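Local coordinates for kinesin-like protein (Caenorhabditis elegans, PDB 5X3E) that probably hydrolyses ATP to drive movement along microtubules, as a motor of the kinesin-6 family, at residues A[96-101]-A[202-207]; A[103-108]-A[146-151]. All coordinates share one frame; numbering follows the deposited sequence.

Interaction 1 of 2, residues A[96-101]-A[202-207]. With SO4 (sulfate ion), chain T; SO4 (sulfate ion), chain Q.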
ATOM      1  N   VAL A  96       4.300  11.109  11.067  1.00 70.09           N
ATOM      2  CA  VAL A  96       4.360  10.547   9.721  1.00 54.12           C
ATOM      3  C   VAL A  96       2.976  10.100   9.271  1.00 51.38           C
ATOM      4  O   VAL A  96       2.514  10.462   8.186  1.00 55.71           O
ATOM      5  CB  VAL A  96       5.367   9.386   9.663  1.00 51.03           C
ATOM      6  CG1 VAL A  96       5.258   8.658   8.325  1.00 56.06           C
ATOM      7  CG2 VAL A  96       6.770   9.905   9.862  1.00 51.40           C
ATOM      8  N   PHE A  97       2.285   9.332  10.117  1.00 47.19           N
ATOM      9  CA  PHE A  97       0.999   8.752   9.736  1.00 45.27           C
ATOM     10  C   PHE A  97      -0.010   9.825   9.330  1.00 57.84           C
ATOM     11  O   PHE A  97      -0.692   9.692   8.306  1.00 68.75           O
ATOM     12  CB  PHE A  97       0.454   7.908  10.887  1.00 45.75           C
ATOM     13  CG  PHE A  97      -0.974   7.501  10.710  1.00 52.69           C
ATOM     14  CD1 PHE A  97      -1.331   6.592   9.726  1.00 48.22           C
ATOM     15  CD2 PHE A  97      -1.964   8.030  11.522  1.00 50.07           C
ATOM     16  CE1 PHE A  97      -2.652   6.214   9.557  1.00 57.00           C
ATOM     17  CE2 PHE A  97      -3.283   7.657  11.361  1.00 47.63           C
ATOM     18  CZ  PHE A  97      -3.629   6.747  10.379  1.00 58.53           C
ATOM     19  N   GLU A  98      -0.131  10.894  10.120  1.00 64.47           N
ATOM     20  CA  GLU A  98      -1.097  11.938   9.783  1.00 61.30           C
ATOM     21  C   GLU A  98      -0.728  12.649   8.484  1.00 51.83           C
ATOM     22  O   GLU A  98      -1.606  12.990   7.686  1.00 70.88           O
ATOM     23  CB  GLU A  98      -1.217  12.947  10.923  1.00 61.52           C
ATOM     24  CG  GLU A  98      -1.675  12.348  12.238  1.00 85.59           C
ATOM     25  CD  GLU A  98      -2.019  13.412  13.257  1.00110.09           C
ATOM     26  OE1 GLU A  98      -2.334  14.547  12.836  1.00112.94           O
ATOM     27  OE2 GLU A  98      -1.969  13.116  14.470  1.00113.88           O
ATOM     28  N   ARG A  99       0.561  12.900   8.269  1.00 49.84           N
ATOM     29  CA  ARG A  99       1.020  13.625   7.090  1.00 54.41           C
ATOM     30  C   ARG A  99       1.062  12.748   5.841  1.00 61.88           C
ATOM     31  O   ARG A  99       1.069  13.273   4.722  1.00 57.17           O
ATOM     32  CB  ARG A  99       2.398  14.231   7.393  1.00 55.74           C
ATOM     33  CG  ARG A  99       2.981  15.126   6.314  1.00 58.93           C
ATOM     34  CD  ARG A  99       1.968  16.119   5.802  1.00 56.48           C
ATOM     35  NE  ARG A  99       2.497  16.905   4.693  1.00 60.25           N
ATOM     36  CZ  ARG A  99       2.559  16.475   3.437  1.00 64.59           C
ATOM     37  NH1 ARG A  99       2.131  15.258   3.126  1.00 60.66           N
ATOM     38  NH2 ARG A  99       3.050  17.262   2.488  1.00 63.69           N
ATOM     39  N   THR A 100       1.046  11.430   6.013  1.00 59.55           N
ATOM     40  CA  THR A 100       1.239  10.471   4.938  1.00 48.80           C
ATOM     41  C   THR A 100      -0.020   9.692   4.573  1.00 60.81           C
ATOM     42  O   THR A 100      -0.197   9.347   3.401  1.00 53.21           O
ATOM     43  CB  THR A 100       2.373   9.505   5.330  1.00 45.90           C
ATOM     44  OG1 THR A 100       3.636  10.150   5.131  1.00 60.06           O
ATOM     45  CG2 THR A 100       2.358   8.256   4.548  1.00 68.34           C
ATOM     46  N   SER A 101      -0.925   9.449   5.529  1.00 58.40           N
ATOM     47  CA  SER A 101      -2.014   8.503   5.324  1.00 43.57           C
ATOM     48  C   SER A 101      -3.420   9.059   5.529  1.00 51.57           C
ATOM     49  O   SER A 101      -4.366   8.487   4.976  1.00 58.89           O
ATOM     50  CB  SER A 101      -1.843   7.295   6.254  1.00 51.47           C
ATOM     51  OG  SER A 101      -0.543   6.756   6.137  1.00 68.91           O
ATOM     52  N   GLU A 202      -4.689   3.021  17.252  1.00 56.21           N
ATOM     53  CA  GLU A 202      -5.015   4.412  16.968  1.00 68.43           C
ATOM     54  C   GLU A 202      -6.480   4.681  17.286  1.00 70.48           C
ATOM     55  O   GLU A 202      -7.363   3.910  16.899  1.00 58.99           O
ATOM     56  CB  GLU A 202      -4.729   4.750  15.507  1.00 54.72           C
ATOM     57  CG  GLU A 202      -3.341   5.302  15.261  1.00 75.87           C
ATOM     58  CD  GLU A 202      -3.190   6.731  15.731  1.00 87.75           C
ATOM     59  OE1 GLU A 202      -4.219   7.364  16.043  1.00103.62           O
ATOM     60  OE2 GLU A 202      -2.040   7.215  15.801  1.00 83.44           O
ATOM     61  N   ALA A 203      -6.739   5.778  17.997  1.00 71.35           N
ATOM     62  CA  ALA A 203      -8.091   6.162  18.364  1.00 56.50           C
ATOM     63  C   ALA A 203      -8.707   7.168  17.400  1.00 60.82           C
ATOM     64  O   ALA A 203      -9.915   7.415  17.482  1.00 77.75           O
ATOM     65  CB  ALA A 203      -8.114   6.736  19.785  1.00 60.85           C
ATOM     66  N   ILE A 204      -7.905   7.746  16.500  1.00 53.23           N
ATOM     67  CA  ILE A 204      -8.383   8.754  15.557  1.00 51.58           C
ATOM     68  C   ILE A 204      -9.598   8.239  14.799  1.00 50.79           C
ATOM     69  O   ILE A 204      -9.603   7.111  14.292  1.00 56.31           O
ATOM     70  CB  ILE A 204      -7.253   9.143  14.585  1.00 58.08           C
ATOM     71  CG1 ILE A 204      -6.163   9.943  15.297  1.00 74.78           C
ATOM     72  CG2 ILE A 204      -7.801   9.951  13.421  1.00 56.23           C
ATOM     73  CD1 ILE A 204      -5.034  10.379  14.373  1.00 78.36           C
ATOM     74  N   LYS A 205     -10.640   9.067  14.725  1.00 53.63           N
ATOM     75  CA  LYS A 205     -11.811   8.803  13.896  1.00 57.93           C
ATOM     76  C   LYS A 205     -11.958   9.944  12.902  1.00 57.30           C
ATOM     77  O   LYS A 205     -12.118  11.102  13.300  1.00 65.68           O
ATOM     78  CB  LYS A 205     -13.084   8.649  14.732  1.00 67.95           C
ATOM     79  CG  LYS A 205     -12.979   7.606  15.831  1.00103.35           C
ATOM     80  CD  LYS A 205     -14.305   6.890  16.051  1.00110.42           C
ATOM     81  CE  LYS A 205     -14.128   5.681  16.963  1.00106.54           C
ATOM     82  NZ  LYS A 205     -15.246   4.703  16.835  1.00 96.07           N
ATOM     83  N   LEU A 206     -11.878   9.619  11.616  1.00 59.28           N
ATOM     84  CA  LEU A 206     -12.091  10.591  10.557  1.00 52.87           C
ATOM     85  C   LEU A 206     -13.552  10.586  10.132  1.00 56.16           C
ATOM     86  O   LEU A 206     -14.249   9.573  10.244  1.00 59.16           O
ATOM     87  CB  LEU A 206     -11.201  10.285   9.348  1.00 43.36           C
ATOM     88  CG  LEU A 206      -9.698  10.166   9.607  1.00 52.08           C
ATOM     89  CD1 LEU A 206      -8.974   9.839   8.311  1.00 56.90           C
ATOM     90  CD2 LEU A 206      -9.166  11.454  10.228  1.00 44.62           C
ATOM     91  N   SER A 207     -14.013  11.725   9.637  1.00 44.94           N
ATOM     92  CA  SER A 207     -15.360  11.820   9.100  1.00 56.90           C
ATOM     93  C   SER A 207     -15.309  11.797   7.576  1.00 64.79           C
ATOM     94  O   SER A 207     -14.274  12.059   6.959  1.00 66.36           O
ATOM     95  CB  SER A 207     -16.048  13.099   9.571  1.00 50.68           C
ATOM     96  OG  SER A 207     -15.415  14.218   8.984  1.00 67.63           O
TER
HETATM   97  S   SO4 T 518     -11.524  14.869  10.220  1.00127.97           S
HETATM   98  O1  SO4 T 518     -11.252  14.393  11.574  1.00133.15           O
HETATM   99  O2  SO4 T 518     -12.156  16.184  10.292  1.00134.63           O
HETATM  100  O3  SO4 T 518     -10.273  14.962   9.469  1.00118.62           O
HETATM  101  O4  SO4 T 518     -12.426  13.939   9.548  1.00122.72           O
HETATM  102  S   SO4 Q 515       3.085  20.092   6.662  1.00134.06           S
HETATM  103  O1  SO4 Q 515       3.502  18.835   7.282  1.00127.11           O
HETATM  104  O2  SO4 Q 515       3.638  21.213   7.417  1.00140.25           O
HETATM  105  O3  SO4 Q 515       3.557  20.146   5.278  1.00113.74           O
HETATM  106  O4  SO4 Q 515       1.627  20.179   6.679  1.00138.90           O
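In this kinesin motor domain, the loop leading into strand 213-225 packs against helix 93-109, and Phe97 and Glu98 of the helix meet Ile204 and Glu202 of the loop. Three sparse contacts make it up, one between apolar groups and two that bring in a carboxylate oxygen. Ile204 reaches across with its CD1 methyl, at the end of an extended chain (chi2 -179°). That methyl comes to the edge of the Phe97 ring, near its plane, with CD1 of Ile204 4.4 Å from CE2 of Phe97. The same methyl lies 4.1 Å from OE2 of Glu98, whose side chain crosses that of Ile204 at a slant. Glu202 approaches the ring obliquely, its OE2 4.4 Å from CD2 of Phe97. This carboxylate is held by a salt bridge to Arg144, which probably favours its charged form. Two sulfates, probably from the crystallisation liquor, sit at the margins. One accepts a nearly straight bond from Ser207 N to its O4 (2.7 Å) and a second from Ser207 OG. The other is bound weakly by Arg99 NE. Phe97 also packs on Arg144, Thr145 and Val148 of helix 141-152, while Thr100 and Ser101 touch Leu116 of strand 114-119.

Interaction 2 of 2, residues A[103-108]-A[146-151]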
ATOM      1  N   ASP A 103      -5.048  11.721   4.495  1.00 50.38           N
ATOM      2  CA  ASP A 103      -5.737  12.156   3.282  1.00 53.00           C
ATOM      3  C   ASP A 103      -6.035  10.985   2.349  1.00 59.22           C
ATOM      4  O   ASP A 103      -6.982  11.051   1.557  1.00 60.58           O
ATOM      5  CB  ASP A 103      -4.922  13.234   2.558  1.00 43.94           C
ATOM      6  CG  ASP A 103      -3.590  12.719   2.033  1.00 51.13           C
ATOM      7  OD1 ASP A 103      -3.057  13.321   1.077  1.00 60.93           O
ATOM      8  OD2 ASP A 103      -3.083  11.707   2.564  1.00 55.52           O
ATOM      9  N   LEU A 104      -5.244   9.912   2.419  1.00 54.66           N
ATOM     10  CA  LEU A 104      -5.567   8.723   1.635  1.00 45.62           C
ATOM     11  C   LEU A 104      -6.786   8.013   2.204  1.00 48.18           C
ATOM     12  O   LEU A 104      -7.629   7.513   1.449  1.00 45.94           O
ATOM     13  CB  LEU A 104      -4.370   7.770   1.585  1.00 43.42           C
ATOM     14  CG  LEU A 104      -3.031   8.385   1.175  1.00 40.75           C
ATOM     15  CD1 LEU A 104      -1.969   7.306   0.984  1.00 40.77           C
ATOM     16  CD2 LEU A 104      -3.183   9.254  -0.069  1.00 43.25           C
ATOM     17  N   ILE A 105      -6.896   7.952   3.534  1.00 54.81           N
ATOM     18  CA  ILE A 105      -8.083   7.354   4.138  1.00 50.32           C
ATOM     19  C   ILE A 105      -9.315   8.196   3.839  1.00 52.40           C
ATOM     20  O   ILE A 105     -10.392   7.663   3.548  1.00 47.40           O
ATOM     21  CB  ILE A 105      -7.890   7.164   5.648  1.00 46.69           C
ATOM     22  CG1 ILE A 105      -6.699   6.243   5.928  1.00 40.84           C
ATOM     23  CG2 ILE A 105      -9.164   6.610   6.254  1.00 33.74           C
ATOM     24  CD1 ILE A 105      -6.291   6.216   7.400  1.00 42.42           C
ATOM     25  N   LEU A 106      -9.176   9.523   3.890  1.00 42.67           N
ATOM     26  CA  LEU A 106     -10.283  10.381   3.489  1.00 47.34           C
ATOM     27  C   LEU A 106     -10.678  10.109   2.041  1.00 52.27           C
ATOM     28  O   LEU A 106     -11.868  10.118   1.702  1.00 50.97           O
ATOM     29  CB  LEU A 106      -9.912  11.850   3.692  1.00 43.94           C
ATOM     30  CG  LEU A 106      -9.746  12.291   5.149  1.00 64.52           C
ATOM     31  CD1 LEU A 106      -9.223  13.720   5.233  1.00 59.43           C
ATOM     32  CD2 LEU A 106     -11.056  12.145   5.911  1.00 68.70           C
ATOM     33  N   ASN A 107      -9.690   9.870   1.174  1.00 57.00           N
ATOM     34  CA  ASN A 107      -9.989   9.442  -0.191  1.00 52.30           C
ATOM     35  C   ASN A 107     -10.801   8.153  -0.197  1.00 42.55           C
ATOM     36  O   ASN A 107     -11.830   8.056  -0.877  1.00 41.43           O
ATOM     37  CB  ASN A 107      -8.691   9.258  -0.978  1.00 54.20           C
ATOM     38  CG  ASN A 107      -8.346  10.462  -1.822  1.00 86.28           C
ATOM     39  OD1 ASN A 107      -9.229  11.167  -2.309  1.00108.50           O
ATOM     40  ND2 ASN A 107      -7.055  10.706  -2.001  1.00 98.94           N
ATOM     41  N   LEU A 108     -10.358   7.156   0.577  1.00 38.13           N
ATOM     42  CA  LEU A 108     -11.050   5.870   0.624  1.00 38.83           C
ATOM     43  C   LEU A 108     -12.516   6.036   1.007  1.00 47.11           C
ATOM     44  O   LEU A 108     -13.394   5.398   0.415  1.00 50.33           O
ATOM     45  CB  LEU A 108     -10.347   4.940   1.613  1.00 43.52           C
ATOM     46  CG  LEU A 108     -10.869   3.505   1.720  1.00 42.39           C
ATOM     47  CD1 LEU A 108     -10.445   2.709   0.508  1.00 35.32           C
ATOM     48  CD2 LEU A 108     -10.366   2.844   2.994  1.00 47.49           C
ATOM     49  N   LEU A 146      -5.234   0.770   9.275  1.00 44.27           N
ATOM     50  CA  LEU A 146      -6.308  -0.179   9.557  1.00 43.11           C
ATOM     51  C   LEU A 146      -7.153   0.279  10.737  1.00 48.87           C
ATOM     52  O   LEU A 146      -8.386   0.178  10.702  1.00 64.43           O
ATOM     53  CB  LEU A 146      -5.736  -1.569   9.829  1.00 45.58           C
ATOM     54  CG  LEU A 146      -5.093  -2.318   8.664  1.00 39.78           C
ATOM     55  CD1 LEU A 146      -4.328  -3.537   9.186  1.00 34.53           C
ATOM     56  CD2 LEU A 146      -6.158  -2.719   7.639  1.00 32.53           C
ATOM     57  N   ASP A 147      -6.504   0.765  11.800  1.00 47.80           N
ATOM     58  CA  ASP A 147      -7.232   1.287  12.955  1.00 44.91           C
ATOM     59  C   ASP A 147      -8.179   2.406  12.547  1.00 44.90           C
ATOM     60  O   ASP A 147      -9.379   2.360  12.837  1.00 49.93           O
ATOM     61  CB  ASP A 147      -6.245   1.797  14.009  1.00 51.49           C
ATOM     62  CG  ASP A 147      -5.594   0.682  14.797  1.00 59.74           C
ATOM     63  OD1 ASP A 147      -6.233  -0.376  14.980  1.00 57.51           O
ATOM     64  OD2 ASP A 147      -4.442   0.874  15.242  1.00 73.54           O
ATOM     65  N   VAL A 148      -7.650   3.421  11.864  1.00 45.79           N
ATOM     66  CA  VAL A 148      -8.435   4.606  11.545  1.00 43.76           C
ATOM     67  C   VAL A 148      -9.569   4.271  10.582  1.00 53.35           C
ATOM     68  O   VAL A 148     -10.680   4.805  10.710  1.00 48.05           O
ATOM     69  CB  VAL A 148      -7.511   5.704  10.996  1.00 43.76           C
ATOM     70  CG1 VAL A 148      -8.319   6.844  10.429  1.00 40.13           C
ATOM     71  CG2 VAL A 148      -6.596   6.198  12.106  1.00 42.04           C
ATOM     72  N   ILE A 149      -9.307   3.407   9.592  1.00 40.83           N
ATOM     73  CA  ILE A 149     -10.366   2.975   8.681  1.00 38.78           C
ATOM     74  C   ILE A 149     -11.527   2.379   9.466  1.00 41.79           C
ATOM     75  O   ILE A 149     -12.679   2.811   9.332  1.00 54.94           O
ATOM     76  CB  ILE A 149      -9.824   1.979   7.635  1.00 43.83           C
ATOM     77  CG1 ILE A 149      -8.976   2.700   6.585  1.00 37.76           C
ATOM     78  CG2 ILE A 149     -10.964   1.222   6.948  1.00 32.10           C
ATOM     79  CD1 ILE A 149      -8.153   1.756   5.738  1.00 39.03           C
ATOM     80  N   PHE A 150     -11.241   1.384  10.308  1.00 37.79           N
ATOM     81  CA  PHE A 150     -12.312   0.739  11.060  1.00 41.70           C
ATOM     82  C   PHE A 150     -12.949   1.682  12.069  1.00 42.95           C
ATOM     83  O   PHE A 150     -14.128   1.522  12.398  1.00 46.69           O
ATOM     84  CB  PHE A 150     -11.784  -0.514  11.752  1.00 42.27           C
ATOM     85  CG  PHE A 150     -11.683  -1.694  10.843  1.00 42.06           C
ATOM     86  CD1 PHE A 150     -12.783  -2.506  10.623  1.00 42.55           C
ATOM     87  CD2 PHE A 150     -10.504  -1.980  10.184  1.00 52.28           C
ATOM     88  CE1 PHE A 150     -12.702  -3.588   9.780  1.00 49.32           C
ATOM     89  CE2 PHE A 150     -10.415  -3.062   9.335  1.00 52.39           C
ATOM     90  CZ  PHE A 150     -11.516  -3.869   9.134  1.00 59.44           C
ATOM     91  N   ASN A 151     -12.194   2.664  12.569  1.00 52.85           N
ATOM     92  CA  ASN A 151     -12.787   3.687  13.426  1.00 44.35           C
ATOM     93  C   ASN A 151     -13.739   4.593  12.655  1.00 46.41           C
ATOM     94  O   ASN A 151     -14.736   5.061  13.215  1.00 51.66           O
ATOM     95  CB  ASN A 151     -11.694   4.532  14.081  1.00 61.06           C
ATOM     96  CG  ASN A 151     -10.837   3.733  15.032  1.00 59.84           C
ATOM     97  OD1 ASN A 151     -11.214   2.638  15.450  1.00 53.47           O
ATOM     98  ND2 ASN A 151      -9.677   4.280  15.388  1.00 48.95           N
TER
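Ile105 and Ile149 share a first torsion: each sets CG1 anti to its own carbonyl carbon (chi1 -60° in Ile105). In Ile105 this turns CG1, with CD1 beyond it, to Val148, and leaves CG2, anti to the backbone N, facing Ile149. The longer branch ends in CD1, which lies against Val148, 3.7 Å from its CG1 and 3.8 Å from its CB. The side chains of Ile105 and Val148 cross at about a right angle. The shorter branch of Ile105, CG2, touches CG1 of Ile149 at 3.9 Å, and here the side chains meet at a slant.

One turn further along, Leu108 adds the third pair. Its CG is anti to the backbone N (chi1 -176°), which carries CG out towards helix 146-151, and the bend at chi2 then helps set CD2 beside Ile149. CD2 of Leu108 lies 3.7 Å from CD1 of Ile149 and 3.9 Å from its CG1. Ile149 is touched by both Ile105 and Leu108, its CG1 meeting each.

This is plain core packing between two helices of the motor domain. The two helix segments run in roughly the same direction, at a signed crossing angle of -38°, and their axes approach to 10.6 Å. Side chains bridge this separation, and the nearest CA pair is Ile105 and Ile149. Leu206 from the loop before strand 213-225 packs on both Ile105 and Val148. On the sheet side, Leu303 and Ile301 of strand 296-307 touch Leu108 and Ile149 respectively.

The nearby carboxylates are paired outside the contact: Asp103 with Arg406, and Asp147 with Arg199. All four side chains that touch across the helices are buried and aliphatic. The contact therefore rests on methyl packing and the exclusion of water, without polar bonds between the segments.

Overall arrangement
Interactions 1 and 2 are neighbours, their centres about 7 Å apart, on the same side of the chain's centre. Both use helix 93-109: interaction 1 takes its earlier part and interaction 2 its later part. Along the chain the order is 96-101, 103-108, 146-151, 202-207, so the helix-helix contact falls between the two ends of interaction 1. The loop segment 202-207 also bonds to helix 141-152, through the backbone N of Glu202 to Asp147 OD2 and its backbone O to Asn151 ND2, both probable hydrogen bonds. Helix 93-109, helix 141-152 and this loop thus pack together, and the two helices also touch strands of the central sheet. Interaction 2 is buried, interaction 1 more open.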